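Local atomic coordinates of suppressor protein MPT5 (Saccharomyces cerevisiae, PDB entry 5BZ1), a protein that binds specific sequences in the 3' untranslated regions of target mRNAs through its Pumilio repeats and regulates gene expression after transcription. Residues Leu13-Leu18 and Tyr46-Pro51; Leu209-Phe214 and Ser248-Ser253; Phe265-Gly270 and Asp289-Ser294; Ile304-Leu309 and Ile365-Val370. All coordinates share one frame; numbering follows the deposited sequence.

Contact 1. Residues Leu13-Leu18 and Tyr46-Pro51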
# COMPACT_ATOMS: atom_id res chain seq x y z
N LEU A 13 16.15 -41.86 17.04
CA LEU A 13 15.07 -40.98 17.47
C LEU A 13 13.86 -41.10 16.54
O LEU A 13 14.01 -41.28 15.33
CB LEU A 13 15.54 -39.52 17.51
CG LEU A 13 16.55 -39.17 18.59
CD1 LEU A 13 16.90 -37.69 18.55
CD2 LEU A 13 16.01 -39.56 19.96
N ASP A 14 12.66 -40.99 17.11
CA ASP A 14 11.44 -40.96 16.31
C ASP A 14 11.11 -39.51 15.98
O ASP A 14 10.37 -38.84 16.71
CB ASP A 14 10.27 -41.61 17.06
CG ASP A 14 9.13 -42.00 16.14
OD1 ASP A 14 9.09 -41.51 14.99
OD2 ASP A 14 8.28 -42.81 16.56
N TYR A 15 11.67 -39.02 14.88
CA TYR A 15 11.62 -37.60 14.55
C TYR A 15 10.23 -37.04 14.29
O TYR A 15 9.93 -35.92 14.70
CB TYR A 15 12.58 -37.29 13.39
CG TYR A 15 14.03 -37.42 13.81
CD1 TYR A 15 14.66 -36.38 14.49
CD2 TYR A 15 14.75 -38.58 13.57
CE1 TYR A 15 15.97 -36.49 14.89
CE2 TYR A 15 16.07 -38.69 13.97
CZ TYR A 15 16.67 -37.64 14.63
OH TYR A 15 17.98 -37.75 15.03
N ILE A 16 9.36 -37.80 13.62
CA ILE A 16 8.02 -37.29 13.33
C ILE A 16 7.20 -37.12 14.61
O ILE A 16 6.41 -36.18 14.73
CB ILE A 16 7.27 -38.16 12.29
CG1 ILE A 16 6.01 -37.43 11.80
CG2 ILE A 16 6.92 -39.53 12.84
CD1 ILE A 16 6.29 -36.05 11.24
N LYS A 17 7.41 -38.01 15.58
CA LYS A 17 6.71 -37.92 16.86
C LYS A 17 7.23 -36.74 17.68
O LYS A 17 6.46 -36.03 18.33
CB LYS A 17 6.85 -39.21 17.66
CG LYS A 17 6.25 -40.43 16.97
CD LYS A 17 4.83 -40.15 16.49
CE LYS A 17 4.35 -41.21 15.51
NZ LYS A 17 2.97 -40.93 15.02
N LEU A 18 8.54 -36.53 17.65
CA LEU A 18 9.16 -35.41 18.34
C LEU A 18 8.75 -34.08 17.71
O LEU A 18 8.57 -33.07 18.40
CB LEU A 18 10.69 -35.54 18.33
CG LEU A 18 11.30 -36.76 19.02
CD1 LEU A 18 12.81 -36.81 18.82
CD2 LEU A 18 10.99 -36.75 20.50
N TYR A 46 15.42 -35.02 8.32
CA TYR A 46 14.88 -34.69 7.01
C TYR A 46 14.24 -35.88 6.31
O TYR A 46 13.11 -35.80 5.82
CB TYR A 46 15.97 -34.09 6.12
CG TYR A 46 15.47 -33.51 4.82
CD1 TYR A 46 15.07 -32.19 4.74
CD2 TYR A 46 15.39 -34.29 3.67
CE1 TYR A 46 14.60 -31.65 3.56
CE2 TYR A 46 14.92 -33.76 2.48
CZ TYR A 46 14.53 -32.44 2.44
OH TYR A 46 14.06 -31.90 1.26
N GLU A 47 14.97 -36.99 6.25
CA GLU A 47 14.50 -38.18 5.55
C GLU A 47 13.23 -38.77 6.16
O GLU A 47 12.41 -39.36 5.45
CB GLU A 47 15.61 -39.24 5.49
CG GLU A 47 16.80 -38.83 4.65
CD GLU A 47 16.43 -38.53 3.21
OE1 GLU A 47 15.57 -39.25 2.66
OE2 GLU A 47 16.99 -37.58 2.64
N GLN A 48 13.07 -38.60 7.47
CA GLN A 48 11.92 -39.15 8.17
C GLN A 48 10.69 -38.24 8.13
O GLN A 48 9.56 -38.72 8.17
CB GLN A 48 12.27 -39.51 9.61
CG GLN A 48 13.22 -40.71 9.76
CD GLN A 48 13.40 -41.15 11.20
OE1 GLN A 48 12.61 -40.78 12.08
NE2 GLN A 48 14.44 -41.93 11.46
N ILE A 49 10.90 -36.93 8.04
CA ILE A 49 9.79 -35.99 8.12
C ILE A 49 9.32 -35.49 6.75
O ILE A 49 8.25 -34.87 6.64
CB ILE A 49 10.10 -34.78 9.03
CG1 ILE A 49 11.12 -33.85 8.37
CG2 ILE A 49 10.59 -35.25 10.40
CD1 ILE A 49 11.43 -32.61 9.19
N LYS A 50 10.10 -35.74 5.70
CA LYS A 50 9.76 -35.27 4.36
C LYS A 50 8.38 -35.68 3.79
O LYS A 50 7.78 -34.91 3.04
CB LYS A 50 10.90 -35.54 3.35
CG LYS A 50 11.30 -37.00 3.16
CD LYS A 50 12.41 -37.11 2.13
CE LYS A 50 12.62 -38.55 1.70
NZ LYS A 50 13.73 -38.68 0.71
N PRO A 51 7.86 -36.87 4.15
CA PRO A 51 6.50 -37.13 3.68
C PRO A 51 5.46 -36.27 4.41
O PRO A 51 4.31 -36.23 3.98
CB PRO A 51 6.26 -38.60 4.03
CG PRO A 51 7.64 -39.19 4.21
CD PRO A 51 8.46 -38.07 4.76
O HOH W 1 9.94 -40.70 12.74
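Gln48 reaches from helix 38-49 across to the start of helix 15-19, and Tyr15 is what it meets. Its CB already points toward that helix; CG stands anti to the carbonyl carbon (chi1 -70°) and the chain beyond is extended, which carries the amide out to the Tyr15 ring. CD comes up in the plane of that ring, at its edge, 3.7 Å from Tyr15 CD2, with the amide plane turned 71° against the ring. OE1 does most of the work: it takes a weak hydrogen bond from Tyr15 N at 3.4 Å and accepts another from a water at 2.8 Å. NE2, at the tip, lies 3.9 Å from Leu13 O. The same water donates to Asp14 OD1 and accepts from Ile16 N at 3.1 Å. Next to these polar atoms Ile49 CG2 packs on Tyr15 CB at 4.1 Å, and Leu56 touches both Ile16 and Ile49. Tyr15 OH is bonded elsewhere, to Leu10 O. Where Pumilio repeat 1 meets repeat 2, a glutamine oxygen and a water thus occupy the first N-H groups of a helix that Asp14 precedes without capping, so a few polar bonds, one of them weak, stand beside a small apolar patch.

Contact 2. Residues Leu209-Phe214 and Ser248-Ser253. With nucleotides of chain B.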
# COMPACT_ATOMS: atom_id res chain seq x y z
N LEU A 209 -14.02 4.47 -4.36
CA LEU A 209 -12.75 4.52 -3.65
C LEU A 209 -12.52 5.85 -2.94
O LEU A 209 -12.00 5.88 -1.82
CB LEU A 209 -11.59 4.27 -4.62
CG LEU A 209 -11.52 2.91 -5.32
CD1 LEU A 209 -10.30 2.84 -6.23
CD2 LEU A 209 -11.48 1.80 -4.30
N ILE A 210 -12.91 6.94 -3.59
CA ILE A 210 -12.49 8.27 -3.15
C ILE A 210 -12.99 8.69 -1.76
O ILE A 210 -12.28 9.38 -1.03
CB ILE A 210 -12.83 9.35 -4.21
CG1 ILE A 210 -12.20 10.68 -3.80
CG2 ILE A 210 -14.34 9.49 -4.38
CD1 ILE A 210 -11.85 11.56 -4.94
N ASN A 211 -14.20 8.27 -1.40
CA ASN A 211 -14.70 8.54 -0.05
C ASN A 211 -14.81 7.27 0.80
O ASN A 211 -15.56 7.23 1.78
CB ASN A 211 -16.04 9.28 -0.07
CG ASN A 211 -16.41 9.85 1.29
OD1 ASN A 211 -15.58 10.49 1.95
ND2 ASN A 211 -17.64 9.60 1.72
N ASP A 212 -14.08 6.23 0.43
CA ASP A 212 -14.05 5.04 1.26
C ASP A 212 -13.06 5.23 2.41
O ASP A 212 -12.07 5.95 2.26
CB ASP A 212 -13.70 3.79 0.45
CG ASP A 212 -13.59 2.55 1.32
OD1 ASP A 212 -14.64 1.95 1.65
OD2 ASP A 212 -12.45 2.19 1.69
N GLN A 213 -13.33 4.60 3.55
CA GLN A 213 -12.50 4.76 4.74
C GLN A 213 -11.04 4.35 4.51
O GLN A 213 -10.13 4.90 5.13
CB GLN A 213 -13.10 3.98 5.91
CG GLN A 213 -13.22 2.48 5.67
CD GLN A 213 -13.90 1.76 6.81
OE1 GLN A 213 -14.60 0.76 6.59
NE2 GLN A 213 -13.71 2.25 8.03
N PHE A 214 -10.83 3.38 3.62
CA PHE A 214 -9.49 2.91 3.31
C PHE A 214 -9.10 3.32 1.89
O PHE A 214 -7.94 3.62 1.62
CB PHE A 214 -9.40 1.39 3.46
CG PHE A 214 -9.80 0.89 4.82
CD1 PHE A 214 -9.24 1.44 5.97
CD2 PHE A 214 -10.76 -0.11 4.95
CE1 PHE A 214 -9.61 0.99 7.23
CE2 PHE A 214 -11.14 -0.56 6.21
CZ PHE A 214 -10.56 -0.01 7.35
N SER A 248 -15.38 17.55 -1.20
CA SER A 248 -14.72 18.37 -0.19
C SER A 248 -15.46 18.36 1.14
O SER A 248 -14.87 18.63 2.19
CB SER A 248 -14.58 19.82 -0.69
OG SER A 248 -13.76 19.89 -1.83
N CYS A 249 -16.76 18.07 1.10
CA CYS A 249 -17.59 18.09 2.30
C CYS A 249 -17.85 16.71 2.90
O CYS A 249 -18.74 16.55 3.73
CB CYS A 249 -18.93 18.78 2.00
SG CYS A 249 -18.76 20.51 1.51
N LEU A 250 -17.06 15.72 2.49
CA LEU A 250 -17.19 14.38 3.06
C LEU A 250 -15.96 14.00 3.88
O LEU A 250 -14.85 14.44 3.57
CB LEU A 250 -17.47 13.35 1.96
CG LEU A 250 -18.78 13.57 1.20
CD1 LEU A 250 -18.88 12.65 -0.01
CD2 LEU A 250 -19.98 13.36 2.12
N LYS A 251 -16.16 13.19 4.92
CA LYS A 251 -15.10 12.87 5.88
C LYS A 251 -13.80 12.36 5.24
O LYS A 251 -12.71 12.84 5.57
CB LYS A 251 -15.60 11.83 6.88
CG LYS A 251 -14.63 11.52 8.02
CD LYS A 251 -15.04 10.25 8.74
CE LYS A 251 -14.81 10.34 10.24
NZ LYS A 251 -13.39 10.60 10.61
N PHE A 252 -13.92 11.39 4.35
CA PHE A 252 -12.74 10.74 3.80
C PHE A 252 -12.19 11.43 2.56
O PHE A 252 -11.00 11.70 2.47
CB PHE A 252 -13.02 9.25 3.55
CG PHE A 252 -13.49 8.51 4.77
CD1 PHE A 252 -12.61 8.23 5.81
CD2 PHE A 252 -14.81 8.09 4.88
CE1 PHE A 252 -13.04 7.55 6.95
CE2 PHE A 252 -15.25 7.40 6.01
CZ PHE A 252 -14.36 7.13 7.05
N SER A 253 -13.07 11.74 1.60
CA SER A 253 -12.64 12.37 0.35
C SER A 253 -12.08 13.79 0.54
O SER A 253 -11.29 14.25 -0.28
CB SER A 253 -13.77 12.38 -0.67
OG SER A 253 -14.94 12.96 -0.13
P U B 3 -11.00 12.14 13.33
OP1 U B 3 -11.71 11.00 13.97
OP2 U B 3 -9.93 12.83 14.10
O5' U B 3 -10.40 11.66 11.93
C5' U B 3 -9.41 10.65 11.86
C4' U B 3 -9.82 9.56 10.92
O4' U B 3 -10.08 10.09 9.59
C3' U B 3 -8.80 8.45 10.68
O3' U B 3 -8.79 7.51 11.73
C2' U B 3 -9.25 7.87 9.34
O2' U B 3 -10.33 6.97 9.52
C1' U B 3 -9.78 9.12 8.62
N1 U B 3 -8.79 9.69 7.67
C2 U B 3 -8.76 9.14 6.39
O2 U B 3 -9.48 8.22 6.04
N3 U B 3 -7.83 9.69 5.54
C4 U B 3 -6.95 10.71 5.84
O4 U B 3 -6.17 11.10 4.96
C5 U B 3 -7.06 11.23 7.17
C6 U B 3 -7.95 10.72 8.03
P A B 4 -7.43 6.79 12.18
OP1 A B 4 -7.66 6.30 13.56
OP2 A B 4 -6.27 7.66 11.88
O5' A B 4 -7.34 5.54 11.20
C5' A B 4 -8.41 4.60 11.10
C4' A B 4 -7.97 3.37 10.35
O4' A B 4 -7.66 3.72 8.98
C3' A B 4 -6.70 2.70 10.86
O3' A B 4 -6.94 1.88 11.99
C2' A B 4 -6.20 1.95 9.64
O2' A B 4 -6.90 0.72 9.48
C1' A B 4 -6.62 2.89 8.50
N9 A B 4 -5.51 3.75 8.03
C8 A B 4 -5.02 4.90 8.60
N7 A B 4 -4.02 5.43 7.94
C5 A B 4 -3.82 4.57 6.86
C6 A B 4 -2.91 4.58 5.79
N6 A B 4 -1.97 5.51 5.61
N1 A B 4 -2.99 3.57 4.89
C2 A B 4 -3.93 2.63 5.06
N3 A B 4 -4.84 2.52 6.02
C4 A B 4 -4.74 3.53 6.91
P G B 2 -11.34 17.29 15.56
OP1 G B 2 -11.51 16.16 16.50
OP2 G B 2 -10.07 18.05 15.52
O5' G B 2 -11.61 16.74 14.09
C5' G B 2 -12.89 16.23 13.73
C4' G B 2 -12.82 15.51 12.41
O4' G B 2 -12.48 16.44 11.36
C3' G B 2 -11.74 14.44 12.31
O3' G B 2 -12.12 13.22 12.91
C2' G B 2 -11.50 14.35 10.81
O2' G B 2 -12.49 13.54 10.18
C1' G B 2 -11.71 15.81 10.37
N9 G B 2 -10.43 16.53 10.23
C8 G B 2 -9.58 16.98 11.21
N7 G B 2 -8.53 17.59 10.73
C5 G B 2 -8.69 17.54 9.35
C6 G B 2 -7.86 18.03 8.31
O6 G B 2 -6.79 18.63 8.39
N1 G B 2 -8.41 17.76 7.06
C2 G B 2 -9.60 17.10 6.85
N2 G B 2 -9.97 16.93 5.58
N3 G B 2 -10.37 16.63 7.81
C4 G B 2 -9.86 16.89 9.03
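Asn211 and Phe252 join equivalent loops of Pumilio repeats 6 and 7, on the RNA-binding side of the helical-repeat PUF fold. Asn211 OD1 accepts from two successive backbone N-H groups. Ser253 N comes in the carbonyl plane, on a lone pair, at 2.8 Å and 158° at the hydrogen; Phe252 N adds a weak, more bent bond at 3.1 Å. With CG anti to the backbone N (chi1 -166°), Asn211 lays its amide beside Leu250 CB and brings OD1 to the start of helix 253-273. Ser253 OG is satisfied within its own repeat, by Leu247 O. In the other loop Asp212 OD2 caps the following turn, accepting from Phe214 N from above the carboxylate plane and also from Gly215 N.

The Phe252 ring is sandwiched. Gln213 CA sits over the centre of one face, a CH-pi contact 3.6 Å from the centroid, and Lys251 CD covers the opposite face toward the rim. At the ring edge, near its plane, is O2 of U3 of chain B. Cutting Phe252 back to an alanine is likely to leave Gln213 CA and CB without the ring face they rest on and to open a gap between the two loops beside U3. Phe214 lies near the next nucleotide, its CE1 3.5 Å from O2' of A4 of chain B. One direct bond reaches the RNA sugar: Lys251, its chain bent at chi3 and chi4, donates from NZ to O2' of G2 of chain B at 3.1 Å.

Contact 3. Residues Phe265-Gly270 and Asp289-Ser294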
# COMPACT_ATOMS: atom_id res chain seq x y z
N PHE A 265 -0.16 23.11 -5.93
CA PHE A 265 0.67 24.20 -5.43
C PHE A 265 2.15 23.86 -5.51
O PHE A 265 2.96 24.66 -5.98
CB PHE A 265 0.29 24.52 -3.98
CG PHE A 265 -0.92 25.40 -3.84
CD1 PHE A 265 -1.13 26.47 -4.70
CD2 PHE A 265 -1.84 25.17 -2.83
CE1 PHE A 265 -2.24 27.29 -4.56
CE2 PHE A 265 -2.95 25.99 -2.68
CZ PHE A 265 -3.15 27.05 -3.55
N ARG A 266 2.51 22.66 -5.06
CA ARG A 266 3.92 22.26 -5.00
C ARG A 266 4.56 22.16 -6.39
O ARG A 266 5.72 22.54 -6.58
CB ARG A 266 4.07 20.93 -4.25
CG ARG A 266 5.51 20.58 -3.93
CD ARG A 266 5.61 19.42 -2.96
NE ARG A 266 6.91 19.38 -2.30
CZ ARG A 266 7.28 18.46 -1.42
NH1 ARG A 266 6.44 17.48 -1.09
NH2 ARG A 266 8.48 18.51 -0.87
N ILE A 267 3.80 21.65 -7.35
CA ILE A 267 4.28 21.53 -8.73
C ILE A 267 4.56 22.90 -9.33
O ILE A 267 5.63 23.14 -9.90
CB ILE A 267 3.28 20.77 -9.62
CG1 ILE A 267 3.36 19.27 -9.35
CG2 ILE A 267 3.55 21.03 -11.08
CD1 ILE A 267 2.31 18.45 -10.08
N ILE A 268 3.60 23.81 -9.20
CA ILE A 268 3.69 25.13 -9.80
C ILE A 268 4.78 25.99 -9.16
O ILE A 268 5.56 26.64 -9.86
CB ILE A 268 2.31 25.85 -9.77
CG1 ILE A 268 1.27 25.04 -10.54
CG2 ILE A 268 2.41 27.25 -10.35
CD1 ILE A 268 -0.14 25.60 -10.48
N THR A 269 4.86 25.99 -7.83
CA THR A 269 5.88 26.76 -7.12
C THR A 269 7.29 26.22 -7.36
O THR A 269 8.25 27.00 -7.46
CB THR A 269 5.62 26.81 -5.59
OG1 THR A 269 5.63 25.48 -5.05
CG2 THR A 269 4.29 27.48 -5.29
N GLY A 270 7.42 24.90 -7.44
CA GLY A 270 8.70 24.27 -7.71
C GLY A 270 9.26 24.70 -9.05
O GLY A 270 10.47 24.86 -9.22
N ASP A 289 4.62 19.85 -19.35
CA ASP A 289 3.20 19.51 -19.54
C ASP A 289 2.47 19.26 -18.22
O ASP A 289 1.30 19.60 -18.08
CB ASP A 289 3.03 18.32 -20.48
CG ASP A 289 1.75 18.41 -21.30
OD1 ASP A 289 1.42 19.53 -21.76
OD2 ASP A 289 1.08 17.38 -21.49
N VAL A 290 3.18 18.66 -17.26
CA VAL A 290 2.66 18.50 -15.90
C VAL A 290 2.32 19.88 -15.31
O VAL A 290 1.30 20.05 -14.64
CB VAL A 290 3.69 17.79 -14.99
CG1 VAL A 290 3.32 17.94 -13.53
CG2 VAL A 290 3.81 16.31 -15.36
N ILE A 291 3.18 20.85 -15.58
CA ILE A 291 3.04 22.21 -15.04
C ILE A 291 1.89 22.99 -15.70
O ILE A 291 1.09 23.62 -15.00
CB ILE A 291 4.37 22.99 -15.14
CG1 ILE A 291 5.42 22.35 -14.23
CG2 ILE A 291 4.17 24.45 -14.78
CD1 ILE A 291 6.86 22.65 -14.62
N ASN A 292 1.83 22.96 -17.03
CA ASN A 292 0.75 23.62 -17.77
C ASN A 292 -0.63 23.11 -17.34
O ASN A 292 -1.57 23.88 -17.19
CB ASN A 292 0.90 23.39 -19.28
CG ASN A 292 2.35 23.41 -19.74
OD1 ASN A 292 3.16 24.19 -19.24
ND2 ASN A 292 2.67 22.55 -20.70
N ALA A 293 -0.72 21.79 -17.15
CA ALA A 293 -1.96 21.16 -16.74
C ALA A 293 -2.37 21.62 -15.34
O ALA A 293 -3.53 21.95 -15.10
CB ALA A 293 -1.81 19.64 -16.77
N SER A 294 -1.40 21.64 -14.42
CA SER A 294 -1.65 22.03 -13.04
C SER A 294 -2.21 23.45 -12.92
O SER A 294 -3.07 23.72 -12.08
CB SER A 294 -0.37 21.91 -12.22
OG SER A 294 0.18 20.61 -12.32
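Helices 253-273 and 288-307 pass here with the axes of residues 265-270 and 289-294 9.2 Å apart at an angle of 120°, and their backbones come nearest at Ile268 and Ile291. Ile267 is the central side chain, and its two branches divide the opposing surface between them. With CG1 anti to the carbonyl carbon (chi1 -77°) and the chain extended, CD1 runs out to Val290 CG1 at 3.6 Å; the two side chains cross at about a right angle. CG2, the other branch, meets Ile291 CG1 at 3.9 Å and also Ser294 OG. Ile268 lies alongside, its CG1 3.9 Å from Ser294 CB and its CD1 against the Ser294 carbonyl.

Ser294 is the one polar side chain in this surface, and it bonds back onto its own helix. Its OG donates to Val290 O at 2.6 Å, while Ser294 N reaches the same oxygen from the opposite face of the carbonyl plane. The buried hydroxyl is thereby satisfied locally and shows its flank to the methyl groups of Ile267. With an alanine here the OG bond to Val290 O goes, which would probably leave that oxygen with the backbone N-H alone and a small gap against Ile267 CG2.

Leu233 and Asp229 of helix 229-240 also touch Ile267, and Phe357 of helix 354-375 packs on Ile268. Close packing of branched aliphatic side chains between successive helices is the packing of an alpha-helical repeat scaffold, here where the long helix ending Pumilio repeat 7 meets the helix leading into repeat 8.

Contact 4. Residues Ile304-Leu309 and Ile365-Val370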
# COMPACT_ATOMS: atom_id res chain seq x y z
N ILE A 304 -14.36 27.12 -8.59
CA ILE A 304 -15.34 26.25 -7.96
C ILE A 304 -15.51 26.57 -6.47
O ILE A 304 -16.63 26.68 -5.98
CB ILE A 304 -14.95 24.77 -8.14
CG1 ILE A 304 -14.96 24.39 -9.62
CG2 ILE A 304 -15.88 23.87 -7.35
CD1 ILE A 304 -14.46 22.98 -9.89
N PHE A 305 -14.39 26.71 -5.77
CA PHE A 305 -14.42 27.06 -4.35
C PHE A 305 -14.98 28.46 -4.12
O PHE A 305 -15.56 28.73 -3.07
CB PHE A 305 -13.01 26.96 -3.75
CG PHE A 305 -12.63 25.56 -3.35
CD1 PHE A 305 -12.17 25.30 -2.07
CD2 PHE A 305 -12.74 24.50 -4.24
CE1 PHE A 305 -11.82 24.02 -1.68
CE2 PHE A 305 -12.39 23.22 -3.86
CZ PHE A 305 -11.93 22.98 -2.58
N THR A 306 -14.82 29.34 -5.10
CA THR A 306 -15.37 30.69 -5.01
C THR A 306 -16.90 30.66 -5.13
O THR A 306 -17.61 31.26 -4.32
CB THR A 306 -14.77 31.63 -6.07
OG1 THR A 306 -13.35 31.74 -5.86
CG2 THR A 306 -15.39 33.02 -5.99
N VAL A 307 -17.39 29.97 -6.15
CA VAL A 307 -18.82 29.80 -6.36
C VAL A 307 -19.49 29.14 -5.15
O VAL A 307 -20.57 29.56 -4.71
CB VAL A 307 -19.12 29.00 -7.64
CG1 VAL A 307 -20.59 28.63 -7.73
CG2 VAL A 307 -18.70 29.78 -8.88
N ASN A 308 -18.83 28.13 -4.59
CA ASN A 308 -19.40 27.34 -3.50
C ASN A 308 -18.88 27.74 -2.12
O ASN A 308 -18.98 26.96 -1.17
CB ASN A 308 -19.14 25.85 -3.73
CG ASN A 308 -19.81 25.33 -4.99
OD1 ASN A 308 -20.99 24.98 -4.99
ND2 ASN A 308 -19.05 25.28 -6.08
N LEU A 309 -18.34 28.95 -2.01
CA LEU A 309 -17.69 29.41 -0.78
C LEU A 309 -18.61 29.35 0.44
O LEU A 309 -18.17 28.99 1.54
CB LEU A 309 -17.16 30.84 -0.97
CG LEU A 309 -16.53 31.55 0.23
CD1 LEU A 309 -15.37 30.76 0.80
CD2 LEU A 309 -16.08 32.94 -0.16
N ILE A 365 -7.39 34.47 -6.46
CA ILE A 365 -7.17 34.14 -5.05
C ILE A 365 -7.44 35.37 -4.17
O ILE A 365 -7.94 35.24 -3.05
CB ILE A 365 -5.76 33.54 -4.79
CG1 ILE A 365 -5.78 32.63 -3.56
CG2 ILE A 365 -4.70 34.62 -4.65
CD1 ILE A 365 -6.48 31.31 -3.80
N GLY A 366 -7.14 36.55 -4.70
CA GLY A 366 -7.42 37.79 -4.00
C GLY A 366 -8.92 38.00 -3.86
O GLY A 366 -9.40 38.43 -2.81
N ASN A 367 -9.65 37.69 -4.92
CA ASN A 367 -11.10 37.79 -4.91
C ASN A 367 -11.72 36.82 -3.91
O ASN A 367 -12.68 37.15 -3.21
CB ASN A 367 -11.66 37.55 -6.32
CG ASN A 367 -13.18 37.45 -6.34
OD1 ASN A 367 -13.75 36.46 -6.80
ND2 ASN A 367 -13.85 38.48 -5.82
N LEU A 368 -11.17 35.61 -3.84
CA LEU A 368 -11.65 34.62 -2.88
C LEU A 368 -11.40 35.07 -1.44
O LEU A 368 -12.22 34.85 -0.56
CB LEU A 368 -11.00 33.26 -3.14
CG LEU A 368 -11.44 32.10 -2.24
CD1 LEU A 368 -12.94 31.95 -2.30
CD2 LEU A 368 -10.76 30.80 -2.63
N ILE A 369 -10.26 35.72 -1.22
CA ILE A 369 -9.91 36.24 0.10
C ILE A 369 -10.92 37.28 0.58
O ILE A 369 -11.38 37.23 1.72
CB ILE A 369 -8.49 36.84 0.11
CG1 ILE A 369 -7.43 35.74 0.02
CG2 ILE A 369 -8.26 37.66 1.37
CD1 ILE A 369 -7.43 34.79 1.21
N VAL A 370 -11.27 38.23 -0.29
CA VAL A 370 -12.19 39.29 0.09
C VAL A 370 -13.61 38.75 0.32
O VAL A 370 -14.31 39.20 1.23
CB VAL A 370 -12.18 40.50 -0.90
CG1 VAL A 370 -10.76 40.96 -1.17
CG2 VAL A 370 -12.88 40.16 -2.21
O HOH W 2 -12.04 33.78 -7.11
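Leu368 has CG anti to its backbone N (chi1 -178°), and with chi2 at 55° this brings CD1 across to Thr306 and Leu309. On the facing helix Thr306 turns OG1 anti to its carbonyl carbon (chi1 -62°), which places the hydroxyl beside Leu368 and CG2 beside Asn367. Leu368 CD1 lies 3.6 Å from Thr306 OG1, the two side chains sliding past each other in opposite directions. The same methyl also meets Leu309 CD2 at 3.9 Å, where the leucines cross at a slant. Thr306 CG2 stands 3.9 Å from Asn367 OD1.

Polar linkage between the segments runs through a water, which donates to Thr306 OG1 at 2.7 Å and to Asn367 OD1 at 3.2 Å. The hydroxyl is also hydrogen-bonded to Ile302 O, a turn back in its own helix. At the end of that helix Asn308 ND2 donates to Ile304 O, which the backbone N of Asn308 reaches from the opposite face.

The contact thus ties the end of helix 288-307 and the start of helix 309-312, in Pumilio repeat 8, to helix 354-375. Leu322, Leu325 and Leu326 of helix 318-326 close in on Leu309, Phe305 and Leu368 respectively, and helix 244-248 of the preceding repeat packs on Phe305 through Leu244.

Contact 1 stands alone near the N-terminal end of the domain, its centre about 76 Å from that of contact 4, while the other three gather toward the C-terminal end. Contacts 3 and 4 are the buried ones and share helix 288-307: the first packs aliphatic chains around a serine bonded to its own helix, the second adds a bridging water. Contacts 1 and 2 are only partly buried, and in both a side-chain amide oxygen accepts from backbone N-H near a helix start, through one weak bond in contact 1 and two bonds in contact 2. Contact 2 alone includes the RNA. It touches contact 4 directly, Ser248 OG lying 3.7 Å from Phe305 CZ.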